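Local atomic coordinates of aerobactin synthase IucC (Klebsiella pneumoniae, PDB entry 6CN7), a protein that probably catalyses the last step of aerobactin synthesis, the ATP-dependent joining of a second N-acetyl-N-hydroxylysine to the citryl intermediate of this siderophore. Residues Met178-Asp183 with Val351-Asn356. The protein carries 5 engineered substitutions. Numbering follows the deposited sequence.
Sequences MVWRCD and VIWREN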
loop_
_atom_site.group_PDB
_atom_site.type_symbol
_atom_site.label_atom_id
_atom_site.label_comp_id
_atom_site.label_asym_id
_atom_site.label_seq_id
_atom_site.Cartn_x
_atom_site.Cartn_y
_atom_site.Cartn_z
ATOM N N MET A 178 -2.788 15.861 21.472
ATOM C CA MET A 178 -1.743 14.886 21.757
ATOM C C MET A 178 -1.439 14.817 23.245
ATOM O O MET A 178 -1.470 15.830 23.950
ATOM C CB MET A 178 -0.460 15.218 20.996
ATOM C CG MET A 178 0.304 13.981 20.542
ATOM S SD MET A 178 1.871 14.343 19.732
ATOM C CE MET A 178 1.362 15.558 18.520
ATOM N N VAL A 179 -1.145 13.605 23.706
ATOM C CA VAL A 179 -0.621 13.355 25.042
ATOM C C VAL A 179 0.889 13.213 24.924
ATOM O O VAL A 179 1.382 12.481 24.056
ATOM C CB VAL A 179 -1.250 12.091 25.656
ATOM C CG1 VAL A 179 -0.709 11.840 27.060
ATOM C CG2 VAL A 179 -2.769 12.207 25.677
ATOM N N TRP A 180 1.625 13.909 25.786
ATOM C CA TRP A 180 3.081 13.950 25.716
ATOM C C TRP A 180 3.640 13.727 27.112
ATOM O O TRP A 180 3.411 14.542 28.012
ATOM C CB TRP A 180 3.555 15.284 25.136
ATOM C CG TRP A 180 5.028 15.363 24.894
ATOM C CD1 TRP A 180 5.910 16.208 25.499
ATOM C CD2 TRP A 180 5.795 14.567 23.981
ATOM N NE1 TRP A 180 7.179 15.992 25.018
ATOM C CE2 TRP A 180 7.135 14.987 24.088
ATOM C CE3 TRP A 180 5.478 13.540 23.086
ATOM C CZ2 TRP A 180 8.159 14.418 23.333
ATOM C CZ3 TRP A 180 6.497 12.976 22.338
ATOM C CH2 TRP A 180 7.821 13.417 22.466
ATOM N N ARG A 181 4.374 12.626 27.289
ATOM C CA ARG A 181 4.859 12.202 28.597
ATOM C C ARG A 181 6.370 12.366 28.748
ATOM O O ARG A 181 6.986 11.662 29.555
ATOM C CB ARG A 181 4.463 10.746 28.854
ATOM N N CYS A 182 6.978 13.279 27.993
ATOM C CA CYS A 182 8.415 13.499 28.102
ATOM C C CYS A 182 8.801 13.820 29.542
ATOM O O CYS A 182 8.103 14.560 30.240
ATOM C CB CYS A 182 8.849 14.633 27.173
ATOM S SG CYS A 182 10.593 15.081 27.303
ATOM N N ASP A 183 9.928 13.261 29.981
ATOM C CA ASP A 183 10.356 13.361 31.367
ATOM C C ASP A 183 11.795 13.852 31.442
ATOM O O ASP A 183 12.608 13.591 30.552
ATOM C CB ASP A 183 10.238 12.007 32.083
ATOM N N VAL A 351 4.651 8.106 19.073
ATOM C CA VAL A 351 6.098 7.923 19.028
ATOM C C VAL A 351 6.583 7.549 20.420
ATOM O O VAL A 351 6.056 8.031 21.426
ATOM C CB VAL A 351 6.817 9.189 18.514
ATOM C CG1 VAL A 351 6.543 10.375 19.433
ATOM C CG2 VAL A 351 8.317 8.940 18.379
ATOM N N ILE A 352 7.597 6.688 20.468
ATOM C CA ILE A 352 8.267 6.311 21.705
ATOM C C ILE A 352 9.765 6.443 21.483
ATOM O O ILE A 352 10.293 5.957 20.477
ATOM C CB ILE A 352 7.910 4.876 22.138
ATOM C CG1 ILE A 352 6.416 4.770 22.444
ATOM C CG2 ILE A 352 8.740 4.459 23.356
ATOM C CD1 ILE A 352 5.933 3.346 22.649
ATOM N N TRP A 353 10.445 7.104 22.415
ATOM C CA TRP A 353 11.893 7.251 22.371
ATOM C C TRP A 353 12.521 6.314 23.393
ATOM O O TRP A 353 12.123 6.307 24.563
ATOM C CB TRP A 353 12.303 8.698 22.644
ATOM C CG TRP A 353 11.838 9.648 21.583
ATOM C CD1 TRP A 353 10.661 10.341 21.561
ATOM C CD2 TRP A 353 12.536 10.006 20.383
ATOM N NE1 TRP A 353 10.586 11.110 20.423
ATOM C CE2 TRP A 353 11.724 10.922 19.683
ATOM C CE3 TRP A 353 13.769 9.641 19.833
ATOM C CZ2 TRP A 353 12.104 11.477 18.464
ATOM C CZ3 TRP A 353 14.145 10.195 18.621
ATOM C CH2 TRP A 353 13.315 11.102 17.950
ATOM N N ARG A 354 13.489 5.520 22.944
ATOM C CA ARG A 354 14.122 4.507 23.773
ATOM C C ARG A 354 15.605 4.797 23.931
ATOM O O ARG A 354 16.239 5.403 23.062
ATOM C CB ARG A 354 13.953 3.109 23.180
ATOM C CG ARG A 354 12.636 2.444 23.509
ATOM C CD ARG A 354 12.689 0.988 23.105
ATOM N NE ARG A 354 11.429 0.293 23.337
ATOM C CZ ARG A 354 11.191 -0.955 22.949
ATOM N NH1 ARG A 354 10.017 -1.516 23.199
ATOM N NH2 ARG A 354 12.127 -1.641 22.304
ATOM N N GLU A 355 16.149 4.341 25.053
ATOM C CA GLU A 355 17.559 4.520 25.364
ATOM C C GLU A 355 18.391 3.505 24.588
ATOM O O GLU A 355 18.162 2.296 24.691
ATOM C CB GLU A 355 17.769 4.367 26.868
ATOM C CG GLU A 355 18.973 5.091 27.416
ATOM C CD GLU A 355 19.006 5.078 28.930
ATOM O OE1 GLU A 355 18.028 4.600 29.539
ATOM O OE2 GLU A 355 20.010 5.543 29.509
ATOM N N ASN A 356 19.343 3.999 23.803
ATOM C CA ASN A 356 20.255 3.147 23.051
ATOM C C ASN A 356 21.337 2.599 23.983
ATOM O O ASN A 356 21.796 3.308 24.879
ATOM C CB ASN A 356 20.892 3.946 21.910
ATOM C CG ASN A 356 21.813 3.113 21.030
ATOM O OD1 ASN A 356 22.591 2.292 21.514
ATOM N ND2 ASN A 356 21.743 3.346 19.725
#
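Trp-180 of segment 178-183 meets Val-351 and Trp-353 of segment 351-356 across a wide backbone separation: the closest CA atoms, those of Trp-180 and Val-351, lie 9.5 Å apart. No hydrogen bond joins the two segments. Strands 178-180 and 350-355 lie in the same sheet, each antiparallel to strand 326-330 between them, and so run in the same direction; the contact reaches over the intervening strand through side chains alone.

The indole of Trp-180 bridges about half of that distance, and Val-351 and Trp-353 reach out to meet it. With CG anti to the backbone N (chi1 -174°), the indole swings toward strand 350-355 and presents the far end of its six-membered ring. There CZ3 of Trp-180 lies 3.9 Å from CG1 of Val-351, the methyl sitting at the rim of the indole, in its plane. Next along that rim, CH2 of Trp-180 comes 4.1 Å from NE1 of Trp-353, touching the pyrrole part of the second indole. The approach to Trp-353 is oblique, and the two tryptophans form no stack. The backbone N of Cys-182 lies over one face of the Trp-180 ring, 3.9 Å above its plane and offset toward the rim. The CB atoms of Val-351 and Trp-353 both point toward segment 178-183, while that of Ile-352 between them points away, as expected of alternating residues in a strand.

Around this apolar patch, Ala-326 of the intervening strand touches both tryptophans, and Leu-191 of helix 188-195 also packs on both, with Ile-188 adding to the cover of Trp-180. Strand 272-275 also pairs with strand 350-355, and its Ile-274 packs against Val-351 and Trp-353; the cluster is plain packing of helix 188-195 onto this sheet, within the IucA/IucC family region.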